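Local coordinates for protein PspGI restriction endonuclease (Pyrococcus sp. GI-H, PDB 3BM3) that binds its substrate DNA and probably cleaves it at specific sites as a type II restriction endonuclease of the PDDEXK clan, at residues I107-L112 / I117-D122; I209-V214 / F250-Q255. The protein carries 2 engineered substitutions. One frame throughout, in Å; residues are numbered along the deposited sequence. Where two conformers were deposited one is given.

Contact 1: residues I107-L112 / I117-D122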
loop_
_atom_site.group_PDB
_atom_site.type_symbol
_atom_site.label_atom_id
_atom_site.label_comp_id
_atom_site.label_asym_id
_atom_site.label_seq_id
_atom_site.Cartn_x
_atom_site.Cartn_y
_atom_site.Cartn_z
ATOM N N ILE C 107 3.588 19.894 4.693
ATOM C CA ILE C 107 4.938 20.394 4.779
ATOM C C ILE C 107 5.502 20.628 3.381
ATOM O O ILE C 107 6.067 21.679 3.101
ATOM C CB ILE C 107 5.765 19.404 5.593
ATOM C CG1 ILE C 107 5.275 19.472 7.054
ATOM C CG2 ILE C 107 7.234 19.729 5.471
ATOM C CD1 ILE C 107 5.890 18.370 7.939
ATOM N N PHE C 108 5.287 19.671 2.486
ATOM C CA PHE C 108 5.731 19.790 1.117
ATOM C C PHE C 108 5.148 21.058 0.490
ATOM O O PHE C 108 5.884 21.808 -0.173
ATOM C CB PHE C 108 5.347 18.543 0.323
ATOM C CG PHE C 108 6.070 18.420 -0.980
ATOM C CD1 PHE C 108 7.352 17.899 -1.014
ATOM C CD2 PHE C 108 5.473 18.817 -2.183
ATOM C CE1 PHE C 108 8.028 17.790 -2.223
ATOM C CE2 PHE C 108 6.151 18.685 -3.381
ATOM C CZ PHE C 108 7.416 18.165 -3.380
ATOM N N THR C 109 3.855 21.326 0.704
ATOM C CA THR C 109 3.230 22.529 0.146
ATOM C C THR C 109 3.846 23.810 0.684
ATOM O O THR C 109 3.949 24.794 -0.016
ATOM C CB THR C 109 1.690 22.566 0.326
ATOM O OG1 THR C 109 1.351 22.784 1.694
ATOM C CG2 THR C 109 1.099 21.268 -0.096
ATOM N N LYS C 110 4.217 23.797 1.950
ATOM C CA LYS C 110 4.828 24.964 2.555
ATOM C C LYS C 110 6.117 25.298 1.841
ATOM O O LYS C 110 6.443 26.485 1.627
ATOM C CB LYS C 110 5.082 24.685 4.031
ATOM C CG LYS C 110 3.828 24.455 4.827
ATOM C CD LYS C 110 2.800 25.589 4.637
ATOM C CE LYS C 110 1.607 25.443 5.555
ATOM N NZ LYS C 110 0.455 26.331 5.123
ATOM N N LEU C 111 6.861 24.245 1.506
ATOM C CA LEU C 111 8.114 24.407 0.739
ATOM C C LEU C 111 7.833 24.872 -0.682
ATOM O O LEU C 111 8.446 25.807 -1.154
ATOM C CB LEU C 111 8.929 23.136 0.735
ATOM C CG LEU C 111 9.554 22.834 2.109
ATOM C CD1 LEU C 111 9.905 21.357 2.270
ATOM C CD2 LEU C 111 10.791 23.714 2.328
ATOM N N LEU C 112 6.828 24.269 -1.326
ATOM C CA LEU C 112 6.431 24.721 -2.650
ATOM C C LEU C 112 6.119 26.226 -2.641
ATOM O O LEU C 112 6.577 26.978 -3.483
ATOM C CB LEU C 112 5.232 23.924 -3.150
ATOM C CG LEU C 112 5.541 22.448 -3.497
ATOM C CD1 LEU C 112 4.239 21.791 -3.934
ATOM C CD2 LEU C 112 6.646 22.241 -4.578
ATOM N N ILE C 117 6.394 27.881 -6.277
ATOM C CA ILE C 117 6.031 26.838 -7.206
ATOM C C ILE C 117 4.547 26.710 -7.121
ATOM O O ILE C 117 4.012 26.359 -6.065
ATOM C CB ILE C 117 6.711 25.504 -6.874
ATOM C CG1 ILE C 117 8.233 25.665 -7.016
ATOM C CG2 ILE C 117 6.168 24.339 -7.738
ATOM C CD1 ILE C 117 9.024 24.533 -6.388
ATOM N N ARG C 118 3.884 26.939 -8.242
ATOM C CA ARG C 118 2.459 26.728 -8.295
ATOM C C ARG C 118 2.183 25.264 -8.401
ATOM O O ARG C 118 2.907 24.529 -9.061
ATOM C CB ARG C 118 1.837 27.456 -9.474
ATOM C CG ARG C 118 1.830 28.973 -9.266
ATOM C CD ARG C 118 1.273 29.670 -10.485
ATOM N NE ARG C 118 1.225 31.128 -10.319
ATOM C CZ ARG C 118 2.265 31.954 -10.413
ATOM N NH1 ARG C 118 3.488 31.485 -10.671
ATOM N NH2 ARG C 118 2.073 33.260 -10.250
ATOM N N TYR C 119 1.127 24.855 -7.732
ATOM C CA TYR C 119 0.766 23.462 -7.681
ATOM C C TYR C 119 -0.730 23.354 -7.481
ATOM O O TYR C 119 -1.406 24.308 -7.111
ATOM C CB TYR C 119 1.484 22.735 -6.537
ATOM C CG TYR C 119 0.990 23.207 -5.200
ATOM C CD1 TYR C 119 -0.100 22.600 -4.596
ATOM C CD2 TYR C 119 1.565 24.313 -4.580
ATOM C CE1 TYR C 119 -0.602 23.066 -3.387
ATOM C CE2 TYR C 119 1.073 24.783 -3.369
ATOM C CZ TYR C 119 -0.019 24.155 -2.795
ATOM O OH TYR C 119 -0.518 24.619 -1.600
ATOM N N GLU C 120 -1.220 22.157 -7.729
ATOM C CA GLU C 120 -2.513 21.756 -7.274
ATOM C C GLU C 120 -2.387 20.422 -6.580
ATOM O O GLU C 120 -1.625 19.555 -6.984
ATOM C CB GLU C 120 -3.518 21.693 -8.412
ATOM C CG GLU C 120 -3.867 23.069 -8.892
ATOM C CD GLU C 120 -4.805 23.076 -10.052
ATOM O OE1 GLU C 120 -4.925 22.070 -10.771
ATOM O OE2 GLU C 120 -5.408 24.129 -10.239
ATOM N N HIS C 121 -3.192 20.270 -5.536
ATOM C CA HIS C 121 -3.272 19.055 -4.765
ATOM C C HIS C 121 -4.735 18.645 -4.801
ATOM O O HIS C 121 -5.609 19.465 -5.040
ATOM C CB HIS C 121 -2.821 19.353 -3.333
ATOM C CG HIS C 121 -2.945 18.197 -2.398
ATOM N ND1 HIS C 121 -3.927 18.132 -1.433
ATOM C CD2 HIS C 121 -2.205 17.071 -2.259
ATOM C CE1 HIS C 121 -3.796 17.005 -0.754
ATOM N NE2 HIS C 121 -2.754 16.349 -1.229
ATOM N N ASP C 122 -4.999 17.374 -4.591
ATOM C CA ASP C 122 -6.363 16.873 -4.595
ATOM C C ASP C 122 -7.019 16.898 -5.964
ATOM O O ASP C 122 -8.256 16.875 -6.063
ATOM C CB ASP C 122 -7.226 17.667 -3.582
ATOM C CG ASP C 122 -8.045 16.774 -2.673
ATOM O OD1 ASP C 122 -7.753 15.551 -2.598
ATOM O OD2 ASP C 122 -8.976 17.309 -2.021
#
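The C-terminal end of helix 85-115 and the chain that folds back beside it meet in an arrangement consistent with a Schellman motif. The evidence is a 6-to-1 backbone bond together with an apolar pair formed by the same two residues. I117 N donates to L112 O over 2.9 Å, with an N-H...O angle of 157° and the donor lying outside the carbonyl plane. Beside this bond, L112 CD2 rests 3.8 Å from I117 CD1, and the CG2 branch of I117 lies equally near, so both arms of the isoleucine embrace one leucine methyl.

L112 divides its contacts by branch. Its other methyl, CD1, lies 3.7 Å from Y119 CD2. Its approach is oblique to the ring, so the leucine is wedged between isoleucine and tyrosine. The orientation of Y119 follows from its first torsion: CG stands between the backbone N and the carbonyl carbon (chi1 68°), which sends the ring back along the helix to T109, one turn before L112. The carbonyl oxygen I117 O lies in the plane of that ring, at its edge.

These contacts lay the returning chain along the last turns of the helix, within the sequence range of the EcoRII C-terminal family and about 7 Å at the nearest atoms from the bound DNA. Strand 139-141 closes on the same cluster, F139 touching L112 and T109, and I141 touching I117 and Y119. T109 OG1 is hydrogen-bonded to I106 O, one turn back in the helix, and it is T109 CB that lies 3.6 Å from Y119 OH.

Contact 2: residues I209-V214 / F250-Q255; sequences IDRVYV and FDDIIQ
D252, with Y213 and then R211, supplies the buried surface here, and one carboxylate oxygen makes the join. Y213 OH donates to D252 OD2 over 2.6 Å, meeting that oxygen's anti lone pair, and this oxygen lies in the plane of the tyrosine ring at its edge. R211 and Y213, two residues apart on the strand, both direct CB toward the helix. The arginine chain bends at its third torsion (chi3 73°), which brings R211 NH2 to 3.2 Å from D252 OD2 in a salt bridge. That donor comes from above the carboxylate, 62° out of its plane, and the guanidinium and carboxylate planes are 84° apart. R211 NE also donates to Y213 OH over 2.9 Å, closing a triangle of polar side chains; the arginine has two deposited conformers, so its bonds describe one of them. A phenylalanine in place of Y213 would probably leave D252 OD2 without its shorter bond and R211 NE without this acceptor, the guanidinium less firmly fixed though still salt-bridged to D252. The other carboxylate oxygen, D252 OD1, forms a salt bridge to R244, on strand 243-245. The contact thus joins helix 249-259 to strand 211-214, which runs parallel to strands 186-191 and 243-245 on its two sides, with W188 of the former meeting the Y213 ring.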
loop_
_atom_site.group_PDB
_atom_site.type_symbol
_atom_site.label_atom_id
_atom_site.label_comp_id
_atom_site.label_asym_id
_atom_site.label_seq_id
_atom_site.Cartn_x
_atom_site.Cartn_y
_atom_site.Cartn_z
ATOM N N ILE C 209 8.696 5.807 -13.709
ATOM C CA ILE C 209 8.976 6.903 -12.806
ATOM C C ILE C 209 10.224 7.573 -13.342
ATOM O O ILE C 209 11.254 6.924 -13.536
ATOM C CB ILE C 209 9.138 6.435 -11.362
ATOM C CG1 ILE C 209 7.785 5.986 -10.804
ATOM C CG2 ILE C 209 9.644 7.561 -10.497
ATOM C CD1 ILE C 209 7.368 4.683 -11.221
ATOM N N ASP C 210 10.115 8.865 -13.606
ATOM C CA ASP C 210 11.233 9.597 -14.197
ATOM C C ASP C 210 12.333 9.963 -13.260
ATOM O O ASP C 210 13.479 10.002 -13.663
ATOM C CB ASP C 210 10.738 10.850 -14.880
ATOM C CG ASP C 210 9.816 10.518 -15.971
ATOM O OD1 ASP C 210 10.307 9.975 -16.998
ATOM O OD2 ASP C 210 8.614 10.681 -15.775
ATOM N N ARG C 211 11.960 10.274 -12.016
ATOM C CA ARG C 211 12.874 10.766 -10.988
ATOM C C ARG C 211 12.412 10.240 -9.637
ATOM O O ARG C 211 11.208 10.218 -9.352
ATOM C CB ARG C 211 12.933 12.298 -10.967
ATOM C CG ARG C 211 13.302 12.911 -12.307
ATOM C CD ARG C 211 13.429 14.413 -12.235
ATOM N NE ARG C 211 14.616 14.910 -11.548
ATOM C CZ ARG C 211 15.845 14.971 -12.059
ATOM N NH1 ARG C 211 16.116 14.489 -13.262
ATOM N NH2 ARG C 211 16.828 15.483 -11.327
ATOM N N VAL C 212 13.372 9.831 -8.816
ATOM C CA VAL C 212 13.086 9.301 -7.496
ATOM C C VAL C 212 13.762 10.210 -6.518
ATOM O O VAL C 212 14.972 10.397 -6.622
ATOM C CB VAL C 212 13.593 7.877 -7.379
ATOM C CG1 VAL C 212 13.683 7.463 -5.915
ATOM C CG2 VAL C 212 12.642 6.940 -8.192
ATOM N N TYR C 213 13.005 10.734 -5.560
ATOM C CA TYR C 213 13.539 11.594 -4.511
ATOM C C TYR C 213 13.508 10.896 -3.175
ATOM O O TYR C 213 12.515 10.281 -2.822
ATOM C CB TYR C 213 12.762 12.892 -4.399
ATOM C CG TYR C 213 12.981 13.733 -5.634
ATOM C CD1 TYR C 213 13.968 14.702 -5.662
ATOM C CD2 TYR C 213 12.225 13.509 -6.778
ATOM C CE1 TYR C 213 14.191 15.440 -6.792
ATOM C CE2 TYR C 213 12.421 14.222 -7.911
ATOM C CZ TYR C 213 13.429 15.202 -7.928
ATOM O OH TYR C 213 13.627 15.931 -9.075
ATOM N N VAL C 214 14.600 10.990 -2.451
ATOM C CA VAL C 214 14.784 10.223 -1.237
ATOM C C VAL C 214 15.118 11.211 -0.117
ATOM O O VAL C 214 15.741 12.228 -0.336
ATOM C CB VAL C 214 15.883 9.133 -1.402
ATOM C CG1 VAL C 214 15.639 8.238 -2.632
ATOM C CG2 VAL C 214 17.250 9.720 -1.486
ATOM N N PHE C 250 12.914 20.992 -5.243
ATOM C CA PHE C 250 12.381 22.332 -5.405
ATOM C C PHE C 250 13.051 23.075 -6.538
ATOM O O PHE C 250 12.372 23.589 -7.443
ATOM C CB PHE C 250 12.431 23.041 -4.066
ATOM C CG PHE C 250 11.667 22.278 -3.038
ATOM C CD1 PHE C 250 10.296 22.270 -3.075
ATOM C CD2 PHE C 250 12.310 21.420 -2.156
ATOM C CE1 PHE C 250 9.588 21.508 -2.195
ATOM C CE2 PHE C 250 11.606 20.654 -1.277
ATOM C CZ PHE C 250 10.242 20.690 -1.294
ATOM N N ASP C 251 14.370 23.048 -6.556
ATOM C CA ASP C 251 15.091 23.639 -7.664
ATOM C C ASP C 251 14.855 22.833 -8.941
ATOM O O ASP C 251 14.761 23.385 -10.020
ATOM C CB ASP C 251 16.572 23.728 -7.334
ATOM C CG ASP C 251 17.350 24.420 -8.423
ATOM O OD1 ASP C 251 16.948 25.546 -8.733
ATOM O OD2 ASP C 251 18.288 23.800 -8.985
ATOM N N ASP C 252 14.724 21.507 -8.824
ATOM C CA ASP C 252 14.446 20.670 -9.998
ATOM C C ASP C 252 13.131 21.092 -10.642
ATOM O O ASP C 252 13.004 21.148 -11.866
ATOM C CB ASP C 252 14.378 19.208 -9.604
ATOM C CG ASP C 252 15.730 18.585 -9.313
ATOM O OD1 ASP C 252 16.772 19.259 -9.459
ATOM O OD2 ASP C 252 15.740 17.377 -8.963
ATOM N N ILE C 253 12.141 21.389 -9.816
ATOM C CA ILE C 253 10.857 21.829 -10.331
ATOM C C ILE C 253 11.033 23.189 -11.011
ATOM O O ILE C 253 10.557 23.422 -12.120
ATOM C CB ILE C 253 9.822 21.967 -9.220
ATOM C CG1 ILE C 253 9.426 20.593 -8.690
ATOM C CG2 ILE C 253 8.580 22.680 -9.736
ATOM C CD1 ILE C 253 8.748 20.677 -7.300
ATOM N N ILE C 254 11.729 24.080 -10.321
ATOM C CA ILE C 254 12.015 25.429 -10.870
ATOM C C ILE C 254 12.683 25.292 -12.242
ATOM O O ILE C 254 12.301 25.964 -13.205
ATOM C CB ILE C 254 12.903 26.245 -9.915
ATOM C CG1 ILE C 254 12.057 26.735 -8.720
ATOM C CG2 ILE C 254 13.503 27.451 -10.651
ATOM C CD1 ILE C 254 12.853 27.174 -7.521
ATOM N N GLN C 255 13.684 24.434 -12.343
ATOM C CA GLN C 255 14.420 24.285 -13.604
ATOM C C GLN C 255 13.566 23.641 -14.686
ATOM O O GLN C 255 13.637 23.993 -15.868
ATOM C CB GLN C 255 15.677 23.461 -13.402
ATOM C CG GLN C 255 16.662 24.064 -12.398
ATOM C CD GLN C 255 17.153 25.431 -12.807
ATOM O OE1 GLN C 255 17.359 25.686 -13.984
ATOM N NE2 GLN C 255 17.370 26.306 -11.835
#

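Along the chain the two contacts are in series, neither nested nor crossed. Contact 1 closes first, across four residues, where helix 85-115 ends and the chain turns back toward strand 125-126. Contact 2 opens much later and spans 35 residues, running from strand 211-214 through helices 216-227 and 236-240 and strand 243-245 to helix 249-259. Their centres lie 14 Å apart, yet they touch through that last helix: L111 CB is 3.4 Å from F250 CE1, and I117 CG2 is 3.5 Å from I253 CG2. Helix 249-259 therefore lies between helix 85-115, which its apolar side meets, and the sheet, which D252 reaches.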